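Local coordinates for protein dermonecrotic toxin (Pasteurella multocida, PDB 2EBF) that acts as a potent mitogen and bone-resorbing dermonecrotic toxin associated with the severe progressive form of atrophic rhinitis in pigs, at residues 135-140 / 154-159; 172-177 / 324-329; 44-49 / 93-98; 100-105 / 119-124. All coordinates share one frame; numbering follows the deposited sequence.

Four contacts in the C-terminal region of the toxin illustrate how helices close in sequence pack on one another in series. Interaction 3 comes first, laying residues 44-49 on helix 88-108; interaction 4 uses the same helix to pair with helix 115-129, about 13 Å away between centres. Interaction 1 joins the next two helices, and interaction 2 carries the packing from helix 171-180 to the sequence-distant helix 312-333. Interaction 1 touches interactions 2 and 3, each about 13 Å away, whereas interactions 2 and 4 lie about 27 Å apart, all between centres. The contacts thus connect the membrane localization region to the C2 part. Two glucose units, bonded O1 to C1, span interactions 4 and 1.

Interaction 1 (135-140 / 154-159); sequences EALKKQ and FLLRTA. With GLC (alpha-D-glucopyranose), chain C.
Leu137 and Ala159 bring their helices together with CA atoms 8.1 Å apart, the nearest backbone approach between 135-140 and 154-159. The arrangement is a helix-loop-helix unit: helices 135-143 and 151-164 follow each other in the chain, and Leu137 supplies about half of the small buried surface. With CG turned anti to the backbone N (chi1 180°), Leu137 sends both methyl branches across the gap, and both rest against the single methyl of Ala159. CD2 sits 3.5 Å from Ala159 CB, and CD1 is only slightly farther at 3.8 Å. The short alanine side chain allows this close approach, while Leu156 borders the same leucine one helical turn earlier, its CD1 lying 4.3 Å from Leu137 CD2. Thr171 of helix 171-180 and Trp558 also pack against Leu137, so the branch is enclosed by more than the two helices. The first helix has a second, polar role on its other side. Lys138 and Lys139 belong to a glycan pocket, where the backbone Lys139 O lies 3.7 Å from glucose C6; Lys139 NZ, meanwhile, forms a salt bridge with Glu556. On the second helix, Phe154 O receives two donors from opposite faces of its carbonyl plane: the backbone Thr158 N, and the hydroxyl Thr158 OG1, which donates to Phe154 O at 2.8 Å from 38° out of that plane.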
# COMPACT_ATOMS: atom_id res chain seq x y z
N GLU A 135 -18.00 14.07 4.41
CA GLU A 135 -18.92 13.88 3.28
C GLU A 135 -18.25 13.50 1.96
O GLU A 135 -18.70 12.59 1.26
CB GLU A 135 -19.82 15.12 3.05
CG GLU A 135 -21.08 15.15 3.92
CD GLU A 135 -22.04 14.00 3.61
OE1 GLU A 135 -22.54 13.92 2.47
OE2 GLU A 135 -22.29 13.19 4.51
N ALA A 136 -17.18 14.20 1.60
CA ALA A 136 -16.53 13.98 0.31
C ALA A 136 -15.85 12.62 0.30
O ALA A 136 -15.87 11.91 -0.70
CB ALA A 136 -15.54 15.09 -0.01
N LEU A 137 -15.26 12.26 1.44
CA LEU A 137 -14.63 10.94 1.62
C LEU A 137 -15.65 9.82 1.52
O LEU A 137 -15.43 8.83 0.81
CB LEU A 137 -13.95 10.88 2.97
CG LEU A 137 -13.24 9.57 3.34
CD1 LEU A 137 -11.96 9.41 2.53
CD2 LEU A 137 -12.93 9.61 4.81
N LYS A 138 -16.75 9.96 2.25
CA LYS A 138 -17.85 9.00 2.22
C LYS A 138 -18.31 8.76 0.79
O LYS A 138 -18.45 7.61 0.38
CB LYS A 138 -19.02 9.51 3.07
CG LYS A 138 -20.25 8.60 3.07
CD LYS A 138 -21.39 9.28 3.84
CE LYS A 138 -22.67 8.47 3.76
NZ LYS A 138 -23.75 9.11 4.59
N LYS A 139 -18.56 9.83 0.03
CA LYS A 139 -19.06 9.67 -1.32
C LYS A 139 -18.09 8.86 -2.18
O LYS A 139 -18.51 7.98 -2.93
CB LYS A 139 -19.35 11.03 -1.98
CG LYS A 139 -20.17 10.92 -3.28
CD LYS A 139 -20.58 12.28 -3.82
CE LYS A 139 -21.69 12.15 -4.88
NZ LYS A 139 -21.16 11.71 -6.19
N GLN A 140 -16.79 9.16 -2.06
CA GLN A 140 -15.80 8.54 -2.94
C GLN A 140 -15.71 7.04 -2.61
O GLN A 140 -15.74 6.19 -3.50
CB GLN A 140 -14.44 9.22 -2.78
CG GLN A 140 -14.33 10.57 -3.51
CD GLN A 140 -14.92 10.51 -4.91
OE1 GLN A 140 -15.91 11.18 -5.21
NE2 GLN A 140 -14.35 9.67 -5.74
N PHE A 154 -10.33 -0.82 4.01
CA PHE A 154 -8.96 -0.37 3.88
C PHE A 154 -8.91 1.15 3.70
O PHE A 154 -8.12 1.83 4.34
CB PHE A 154 -8.30 -1.05 2.66
CG PHE A 154 -6.94 -0.49 2.33
CD1 PHE A 154 -5.79 -1.09 2.83
CD2 PHE A 154 -6.81 0.65 1.54
CE1 PHE A 154 -4.53 -0.58 2.53
CE2 PHE A 154 -5.56 1.18 1.24
CZ PHE A 154 -4.43 0.57 1.73
N LEU A 155 -9.78 1.66 2.84
CA LEU A 155 -9.77 3.08 2.56
C LEU A 155 -10.19 3.93 3.76
O LEU A 155 -9.59 4.96 4.00
CB LEU A 155 -10.60 3.40 1.32
CG LEU A 155 -10.02 2.87 0.01
CD1 LEU A 155 -11.10 2.90 -1.06
CD2 LEU A 155 -8.75 3.63 -0.46
N LEU A 156 -11.20 3.49 4.51
CA LEU A 156 -11.60 4.25 5.71
C LEU A 156 -10.53 4.18 6.80
O LEU A 156 -10.28 5.16 7.49
CB LEU A 156 -12.97 3.80 6.26
CG LEU A 156 -13.47 4.59 7.48
CD1 LEU A 156 -13.69 6.07 7.12
CD2 LEU A 156 -14.76 3.99 7.94
N ARG A 157 -9.90 3.02 6.95
CA ARG A 157 -8.79 2.86 7.87
C ARG A 157 -7.68 3.84 7.55
O ARG A 157 -7.18 4.53 8.44
CB ARG A 157 -8.26 1.42 7.82
CG ARG A 157 -6.94 1.22 8.52
CD ARG A 157 -6.26 -0.04 8.00
NE ARG A 157 -7.12 -1.21 8.14
CZ ARG A 157 -7.08 -2.28 7.35
NH1 ARG A 157 -6.23 -2.35 6.34
NH2 ARG A 157 -7.92 -3.29 7.57
N THR A 158 -7.31 3.91 6.27
CA THR A 158 -6.26 4.80 5.79
C THR A 158 -6.64 6.27 6.01
O THR A 158 -5.81 7.09 6.47
CB THR A 158 -5.95 4.51 4.29
OG1 THR A 158 -5.65 3.11 4.12
CG2 THR A 158 -4.78 5.36 3.77
N ALA A 159 -7.89 6.61 5.68
CA ALA A 159 -8.39 7.97 5.83
C ALA A 159 -8.32 8.42 7.29
O ALA A 159 -7.88 9.53 7.57
CB ALA A 159 -9.82 8.07 5.32
C1 GLC C . -24.72 4.99 -2.36
C2 GLC C . -25.96 5.87 -2.21
C3 GLC C . -25.77 7.21 -2.92
C4 GLC C . -24.46 7.90 -2.50
C5 GLC C . -23.26 6.93 -2.56
C6 GLC C . -22.03 7.53 -1.89
O2 GLC C . -27.08 5.19 -2.79
O3 GLC C . -26.88 8.07 -2.65
O4 GLC C . -24.22 9.04 -3.34
O5 GLC C . -23.55 5.69 -1.90
O6 GLC C . -22.29 7.69 -0.48

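Interaction 2 (172-177 / 324-329); sequences ADLIRF and SLMENT
Met326 reaches from helix 312-333 toward Phe177 and Leu174 of helix 171-180, and following it outward shows how one flexible side chain can serve two partners. The short helical segments cross with 132° between their N-to-C directions, and their axes approach to 10.6 Å. Met326 CB starts the contact over the rim of the ring face, 3.9 Å from Phe177 CE2, with Leu174 CD2 close by. The next atom, CG, is placed over the ring face: it lies 3.8 Å from Phe177 CG, forming a CH-pi contact, and it also meets Leu174 CD2 at 3.9 Å. A bend at chi2 (58°) keeps the rest of the chain folded over the aromatic group. SD therefore stands 4.5 Å from the Phe177 ring centroid and 18° off the ring normal, a Met-aromatic contact over the face. The terminal CE ends near Phe177 CD1, at 4.0 Å. Leu174 runs past Met326 in the opposite direction, so that its CD2 also packs 3.8 Å from the backbone Glu327 N. Behind this interface, Phe154 of helix 151-164, the helix preceding 171-180, touches both Leu174 and Glu327, while Leu477 of helix 473-490 packs on Met326. Helix 171-180 thereby meets the C2 domain, whose range includes 324-329. The contact is buried and apolar, so its attraction probably rests on dispersion and the Met-aromatic term.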
# COMPACT_ATOMS: atom_id res chain seq x y z
N ALA A 172 -6.41 9.81 -1.12
CA ALA A 172 -6.97 10.22 -2.40
C ALA A 172 -6.43 9.35 -3.54
O ALA A 172 -7.18 8.85 -4.39
CB ALA A 172 -6.68 11.71 -2.67
N ASP A 173 -5.11 9.18 -3.57
CA ASP A 173 -4.48 8.41 -4.63
C ASP A 173 -4.81 6.91 -4.54
O ASP A 173 -4.91 6.25 -5.56
CB ASP A 173 -2.97 8.64 -4.64
CG ASP A 173 -2.59 10.00 -5.20
OD1 ASP A 173 -3.29 10.51 -6.12
OD2 ASP A 173 -1.60 10.56 -4.72
N LEU A 174 -4.97 6.39 -3.32
CA LEU A 174 -5.39 4.98 -3.17
C LEU A 174 -6.84 4.79 -3.66
O LEU A 174 -7.18 3.75 -4.24
CB LEU A 174 -5.17 4.46 -1.75
CG LEU A 174 -3.72 4.06 -1.40
CD1 LEU A 174 -3.44 4.15 0.10
CD2 LEU A 174 -3.37 2.67 -1.93
N ILE A 175 -7.67 5.82 -3.47
CA ILE A 175 -9.01 5.83 -4.06
C ILE A 175 -8.93 5.84 -5.59
O ILE A 175 -9.63 5.08 -6.25
CB ILE A 175 -9.88 7.01 -3.54
CG1 ILE A 175 -10.28 6.79 -2.08
CG2 ILE A 175 -11.11 7.25 -4.44
CD1 ILE A 175 -10.85 8.05 -1.37
N ARG A 176 -8.06 6.68 -6.15
CA ARG A 176 -7.90 6.74 -7.61
C ARG A 176 -7.49 5.37 -8.18
O ARG A 176 -8.02 4.93 -9.20
CB ARG A 176 -6.91 7.83 -8.02
CG ARG A 176 -7.31 9.22 -7.58
CD ARG A 176 -6.36 10.25 -8.15
NE ARG A 176 -6.88 11.61 -8.06
CZ ARG A 176 -6.47 12.52 -7.18
NH1 ARG A 176 -5.52 12.25 -6.30
NH2 ARG A 176 -7.01 13.74 -7.21
N PHE A 177 -6.54 4.72 -7.51
CA PHE A 177 -6.14 3.35 -7.86
C PHE A 177 -7.33 2.39 -7.85
O PHE A 177 -7.53 1.64 -8.81
CB PHE A 177 -5.03 2.85 -6.92
CG PHE A 177 -4.76 1.35 -7.02
CD1 PHE A 177 -4.21 0.81 -8.16
CD2 PHE A 177 -5.07 0.51 -5.95
CE1 PHE A 177 -3.96 -0.56 -8.27
CE2 PHE A 177 -4.82 -0.86 -6.03
CZ PHE A 177 -4.27 -1.39 -7.19
N SER A 324 -2.97 -3.02 -0.25
CA SER A 324 -1.80 -3.05 0.61
C SER A 324 -0.50 -2.95 -0.18
O SER A 324 0.43 -2.30 0.26
CB SER A 324 -1.75 -4.35 1.44
OG SER A 324 -2.90 -4.44 2.27
N LEU A 325 -0.42 -3.60 -1.34
CA LEU A 325 0.81 -3.54 -2.14
C LEU A 325 1.02 -2.16 -2.75
O LEU A 325 2.14 -1.65 -2.76
CB LEU A 325 0.84 -4.62 -3.22
CG LEU A 325 0.96 -6.06 -2.69
CD1 LEU A 325 0.81 -7.07 -3.83
CD2 LEU A 325 2.27 -6.29 -1.95
N MET A 326 -0.07 -1.57 -3.25
CA MET A 326 -0.04 -0.21 -3.81
C MET A 326 0.43 0.81 -2.78
O MET A 326 1.24 1.70 -3.08
CB MET A 326 -1.41 0.18 -4.34
CG MET A 326 -1.44 1.50 -5.13
SD MET A 326 -0.30 1.47 -6.53
CE MET A 326 -0.90 2.91 -7.43
N GLU A 327 -0.11 0.73 -1.57
CA GLU A 327 0.31 1.59 -0.48
C GLU A 327 1.82 1.48 -0.25
O GLU A 327 2.49 2.49 -0.07
CB GLU A 327 -0.47 1.23 0.78
CG GLU A 327 -0.18 2.13 1.96
CD GLU A 327 -0.95 1.71 3.20
OE1 GLU A 327 -0.96 0.50 3.52
OE2 GLU A 327 -1.53 2.59 3.84
N ASN A 328 2.36 0.25 -0.24
CA ASN A 328 3.81 0.01 -0.14
C ASN A 328 4.60 0.68 -1.26
O ASN A 328 5.62 1.33 -1.03
CB ASN A 328 4.10 -1.49 -0.15
CG ASN A 328 3.63 -2.20 1.10
OD1 ASN A 328 3.73 -3.43 1.20
ND2 ASN A 328 3.13 -1.43 2.07
N THR A 329 4.13 0.49 -2.49
CA THR A 329 4.74 1.12 -3.65
C THR A 329 4.74 2.64 -3.52
O THR A 329 5.77 3.28 -3.71
CB THR A 329 4.05 0.63 -4.93
OG1 THR A 329 4.45 -0.73 -5.14
CG2 THR A 329 4.43 1.48 -6.14

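Interaction 3 (44-49 / 93-98); sequences FRIGLE and GLMHEL
Ile46 and Leu48 converge on the thioether of Met95, a loop-on-helix contact in which residues preceding helix 54-60 lie against helix 88-108 of the membrane localization region. Ile46 CG2, the methyl branch, makes the nearest approach and lies 3.7 Å from Met95 SD. Leu48 CD2 meets the same sulfur at 4.0 Å, and its side chain runs past the methionine in the opposite direction. The methionine chain turns at its last bond (chi3 78°), which carries CE close to Leu48 as well: Met95 CE and Leu48 CD2 are 4.1 Å apart. The sulfur is therefore shared by two aliphatic neighbours separated in sequence by Gly47, and CE adds a contact to Leu48. Ile46 has a left-handed backbone conformation, with phi and psi of 53° and 51°, and the chain turns at this residue.

Farther out, helix 115-129 closes around this cluster, since Leu129 packs on both Ile46 and Met95, and Ala128 adds a contact to Met95. Ile82 of helix 70-84 touches Leu48, bringing another helix of the same region against the loop. Arg91, one turn before Met95 on the helix, hydrogen-bonds to Ile46 O through NH1. The flanking residues join the chain's C-terminal end, through hydrogen bonds from Arg45 NH2 to Arg741 O and between Glu49 OE2 and Thr743 OG1.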
# COMPACT_ATOMS: atom_id res chain seq x y z
N PHE A 44 -12.78 8.81 16.21
CA PHE A 44 -12.77 7.60 15.38
C PHE A 44 -13.07 6.33 16.16
O PHE A 44 -12.59 5.25 15.81
CB PHE A 44 -11.43 7.47 14.64
CG PHE A 44 -11.11 8.67 13.78
CD1 PHE A 44 -9.82 9.19 13.72
CD2 PHE A 44 -12.12 9.31 13.07
CE1 PHE A 44 -9.53 10.31 12.93
CE2 PHE A 44 -11.85 10.46 12.29
CZ PHE A 44 -10.54 10.95 12.22
N ARG A 45 -13.88 6.45 17.20
CA ARG A 45 -14.09 5.30 18.08
C ARG A 45 -15.14 4.30 17.54
O ARG A 45 -15.35 3.24 18.13
CB ARG A 45 -14.42 5.77 19.49
CG ARG A 45 -15.67 6.59 19.60
CD ARG A 45 -15.91 7.02 21.04
NE ARG A 45 -17.18 7.72 21.15
CZ ARG A 45 -17.36 9.01 20.86
NH1 ARG A 45 -16.34 9.76 20.43
NH2 ARG A 45 -18.57 9.54 20.99
N ILE A 46 -15.76 4.64 16.41
CA ILE A 46 -16.72 3.72 15.74
C ILE A 46 -17.80 3.26 16.73
O ILE A 46 -18.06 2.06 16.91
CB ILE A 46 -16.01 2.53 15.03
CG1 ILE A 46 -14.90 3.03 14.10
CG2 ILE A 46 -16.98 1.73 14.18
CD1 ILE A 46 -13.56 2.81 14.66
N GLY A 47 -18.40 4.25 17.41
CA GLY A 47 -19.39 3.99 18.44
C GLY A 47 -20.66 3.43 17.85
O GLY A 47 -21.07 3.82 16.74
N LEU A 48 -21.29 2.51 18.58
CA LEU A 48 -22.51 1.83 18.11
C LEU A 48 -23.80 2.30 18.78
O LEU A 48 -24.83 1.65 18.65
CB LEU A 48 -22.36 0.32 18.25
CG LEU A 48 -21.25 -0.31 17.40
CD1 LEU A 48 -21.10 -1.77 17.73
CD2 LEU A 48 -21.52 -0.11 15.89
N GLU A 49 -23.76 3.45 19.46
CA GLU A 49 -24.94 3.97 20.16
C GLU A 49 -26.12 4.29 19.25
O GLU A 49 -27.26 4.29 19.69
CB GLU A 49 -24.59 5.21 21.00
CG GLU A 49 -23.62 4.94 22.14
CD GLU A 49 -22.17 5.24 21.78
OE1 GLU A 49 -21.43 5.67 22.69
OE2 GLU A 49 -21.77 5.06 20.61
N GLY A 93 -14.97 -2.91 9.52
CA GLY A 93 -14.96 -3.88 8.41
C GLY A 93 -16.28 -4.62 8.30
O GLY A 93 -16.83 -4.73 7.21
N LEU A 94 -16.76 -5.15 9.42
CA LEU A 94 -18.06 -5.82 9.49
C LEU A 94 -19.23 -4.91 9.12
O LEU A 94 -20.19 -5.34 8.47
CB LEU A 94 -18.27 -6.39 10.89
CG LEU A 94 -17.37 -7.57 11.26
CD1 LEU A 94 -17.36 -7.77 12.77
CD2 LEU A 94 -17.80 -8.86 10.53
N MET A 95 -19.16 -3.66 9.57
CA MET A 95 -20.18 -2.66 9.21
C MET A 95 -20.28 -2.44 7.71
O MET A 95 -21.37 -2.44 7.15
CB MET A 95 -19.92 -1.35 9.94
CG MET A 95 -20.26 -1.47 11.41
SD MET A 95 -19.53 -0.22 12.44
CE MET A 95 -20.61 1.18 12.11
N HIS A 96 -19.13 -2.30 7.04
CA HIS A 96 -19.13 -2.20 5.58
C HIS A 96 -19.71 -3.46 4.91
O HIS A 96 -20.45 -3.36 3.95
CB HIS A 96 -17.72 -1.91 5.04
CG HIS A 96 -17.27 -0.49 5.22
ND1 HIS A 96 -16.27 -0.13 6.09
CD2 HIS A 96 -17.64 0.66 4.59
CE1 HIS A 96 -16.05 1.17 6.01
NE2 HIS A 96 -16.88 1.68 5.12
N GLU A 97 -19.37 -4.64 5.44
CA GLU A 97 -19.92 -5.91 4.97
C GLU A 97 -21.45 -5.94 5.09
O GLU A 97 -22.14 -6.36 4.14
CB GLU A 97 -19.29 -7.10 5.71
CG GLU A 97 -17.81 -7.33 5.38
CD GLU A 97 -17.15 -8.41 6.25
OE1 GLU A 97 -17.83 -9.00 7.09
OE2 GLU A 97 -15.94 -8.66 6.08
N LEU A 98 -21.97 -5.46 6.22
CA LEU A 98 -23.42 -5.39 6.42
C LEU A 98 -24.08 -4.46 5.41
O LEU A 98 -25.16 -4.76 4.90
CB LEU A 98 -23.77 -4.90 7.83
CG LEU A 98 -24.99 -5.53 8.54
CD1 LEU A 98 -25.53 -4.66 9.67
CD2 LEU A 98 -26.12 -6.05 7.63

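Interaction 4 (100-105 / 119-124); sequences ELIDLY and RELRTQ. With GLC (alpha-D-glucopyranose), chain B.
Leu121 is the first residue of 119-124 to pack on Ile102, its CD2 lying 4.2 Å from Ile102 CD1, within a helical hairpin of the membrane localization region. The helical segments cross at 149° between N-to-C directions, close to antiparallel, and their axes approach to 10.0 Å. At the start of the segment, Arg119 forms a salt bridge with Glu106 of helix 88-108. Following Leu121, Arg122 carries the polar half of the contact. Its CB lies 4.1 Å from Ile102 CD1, and its CD is likewise 4.1 Å from Ile102 CG2, which also sits over one guanidinium face. A bend at chi3 (54°) then swings the guanidinium toward Asp103. There NH1 donates to Asp103 OD1 at 2.8 Å, a bent salt bridge that meets the oxygen almost head-on, although OD1 stands 27° out of the guanidinium plane. Glu106 gives the same NH1 a second acidic partner, so both arginines are tied to helix 88-108. The other carboxylate oxygen, Asp103 OD2, pairs with Lys147 and lies 3.4 Å from glucose O6. Asp103 thus divides its two oxygens between helix pairing and the glycan pocket; the surrounding positive charges would probably stabilise its carboxylate form.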
# COMPACT_ATOMS: atom_id res chain seq x y z
N GLU A 100 -23.06 -3.91 2.40
CA GLU A 100 -23.16 -4.68 1.15
C GLU A 100 -24.33 -5.69 1.17
O GLU A 100 -25.08 -5.77 0.20
CB GLU A 100 -21.85 -5.37 0.74
CG GLU A 100 -22.02 -6.18 -0.58
CD GLU A 100 -20.75 -6.83 -1.10
OE1 GLU A 100 -19.62 -6.44 -0.72
OE2 GLU A 100 -20.88 -7.76 -1.93
N LEU A 101 -24.48 -6.43 2.27
CA LEU A 101 -25.60 -7.36 2.40
C LEU A 101 -26.95 -6.69 2.15
O LEU A 101 -27.82 -7.24 1.48
CB LEU A 101 -25.61 -8.05 3.77
CG LEU A 101 -24.40 -8.91 4.14
CD1 LEU A 101 -24.68 -9.67 5.42
CD2 LEU A 101 -24.07 -9.87 3.02
N ILE A 102 -27.10 -5.50 2.70
CA ILE A 102 -28.29 -4.73 2.51
C ILE A 102 -28.45 -4.24 1.08
O ILE A 102 -29.49 -4.36 0.53
CB ILE A 102 -28.37 -3.59 3.52
CG1 ILE A 102 -28.44 -4.15 4.93
CG2 ILE A 102 -29.50 -2.72 3.25
CD1 ILE A 102 -28.27 -3.15 5.96
N ASP A 103 -27.39 -3.73 0.49
CA ASP A 103 -27.35 -3.40 -0.94
C ASP A 103 -27.87 -4.55 -1.81
O ASP A 103 -28.72 -4.36 -2.67
CB ASP A 103 -25.93 -3.05 -1.38
CG ASP A 103 -25.44 -1.71 -0.85
OD1 ASP A 103 -26.26 -0.88 -0.39
OD2 ASP A 103 -24.21 -1.50 -0.90
N LEU A 104 -27.33 -5.75 -1.57
CA LEU A 104 -27.65 -6.93 -2.35
C LEU A 104 -29.10 -7.36 -2.16
O LEU A 104 -29.78 -7.73 -3.12
CB LEU A 104 -26.71 -8.08 -1.99
CG LEU A 104 -25.24 -7.97 -2.41
CD1 LEU A 104 -24.42 -9.08 -1.79
CD2 LEU A 104 -25.09 -7.99 -3.93
N TYR A 105 -29.57 -7.31 -0.91
CA TYR A 105 -30.95 -7.64 -0.58
C TYR A 105 -31.92 -6.69 -1.26
O TYR A 105 -32.91 -7.13 -1.85
CB TYR A 105 -31.15 -7.60 0.94
CG TYR A 105 -32.54 -8.02 1.38
CD1 TYR A 105 -32.78 -9.34 1.78
CD2 TYR A 105 -33.59 -7.11 1.42
CE1 TYR A 105 -34.04 -9.74 2.21
CE2 TYR A 105 -34.86 -7.49 1.84
CZ TYR A 105 -35.07 -8.81 2.23
OH TYR A 105 -36.32 -9.19 2.64
N ARG A 119 -33.05 -0.17 5.15
CA ARG A 119 -32.54 1.13 4.70
C ARG A 119 -32.18 2.03 5.88
O ARG A 119 -31.17 2.74 5.85
CB ARG A 119 -33.56 1.83 3.80
CG ARG A 119 -33.72 1.16 2.43
CD ARG A 119 -34.76 1.90 1.58
NE ARG A 119 -34.72 1.46 0.19
CZ ARG A 119 -35.75 0.98 -0.50
NH1 ARG A 119 -36.95 0.86 0.07
NH2 ARG A 119 -35.59 0.62 -1.76
N GLU A 120 -33.02 2.00 6.92
CA GLU A 120 -32.73 2.78 8.12
C GLU A 120 -31.45 2.29 8.77
O GLU A 120 -30.59 3.09 9.15
CB GLU A 120 -33.90 2.74 9.10
CG GLU A 120 -33.53 3.18 10.54
CD GLU A 120 -33.11 4.65 10.64
OE1 GLU A 120 -32.57 5.07 11.72
OE2 GLU A 120 -33.33 5.40 9.66
N LEU A 121 -31.32 0.97 8.88
CA LEU A 121 -30.11 0.37 9.43
C LEU A 121 -28.87 0.74 8.61
O LEU A 121 -27.82 1.05 9.18
CB LEU A 121 -30.26 -1.16 9.50
CG LEU A 121 -29.06 -1.97 10.00
CD1 LEU A 121 -28.57 -1.53 11.38
CD2 LEU A 121 -29.40 -3.45 10.00
N ARG A 122 -28.98 0.69 7.29
CA ARG A 122 -27.87 1.06 6.42
C ARG A 122 -27.44 2.51 6.65
O ARG A 122 -26.25 2.80 6.72
CB ARG A 122 -28.22 0.83 4.94
CG ARG A 122 -27.05 1.05 4.00
CD ARG A 122 -27.38 0.67 2.56
NE ARG A 122 -28.59 1.33 2.08
CZ ARG A 122 -29.27 0.96 0.99
NH1 ARG A 122 -28.86 -0.06 0.26
NH2 ARG A 122 -30.37 1.62 0.64
N THR A 123 -28.41 3.41 6.78
CA THR A 123 -28.10 4.82 7.05
C THR A 123 -27.41 4.96 8.42
O THR A 123 -26.47 5.75 8.56
CB THR A 123 -29.38 5.68 6.97
OG1 THR A 123 -29.94 5.55 5.66
CG2 THR A 123 -29.06 7.15 7.21
N GLN A 124 -27.84 4.18 9.41
CA GLN A 124 -27.19 4.18 10.73
C GLN A 124 -25.72 3.81 10.65
O GLN A 124 -24.88 4.41 11.34
CB GLN A 124 -27.88 3.22 11.71
CG GLN A 124 -29.28 3.65 12.12
CD GLN A 124 -30.04 2.59 12.89
OE1 GLN A 124 -31.17 2.82 13.33
NE2 GLN A 124 -29.42 1.42 13.08
C1 GLC B . -23.75 3.51 -4.01
C2 GLC B . -23.50 3.46 -5.52
C3 GLC B . -24.82 3.21 -6.25
C4 GLC B . -25.49 1.93 -5.74
C5 GLC B . -25.61 1.94 -4.21
C6 GLC B . -26.03 0.58 -3.69
O1 GLC B . -24.59 4.62 -3.74
O2 GLC B . -22.90 4.69 -5.95
O3 GLC B . -24.65 3.12 -7.66
O4 GLC B . -26.79 1.80 -6.35
O5 GLC B . -24.36 2.27 -3.59
O6 GLC B . -25.02 -0.37 -4.03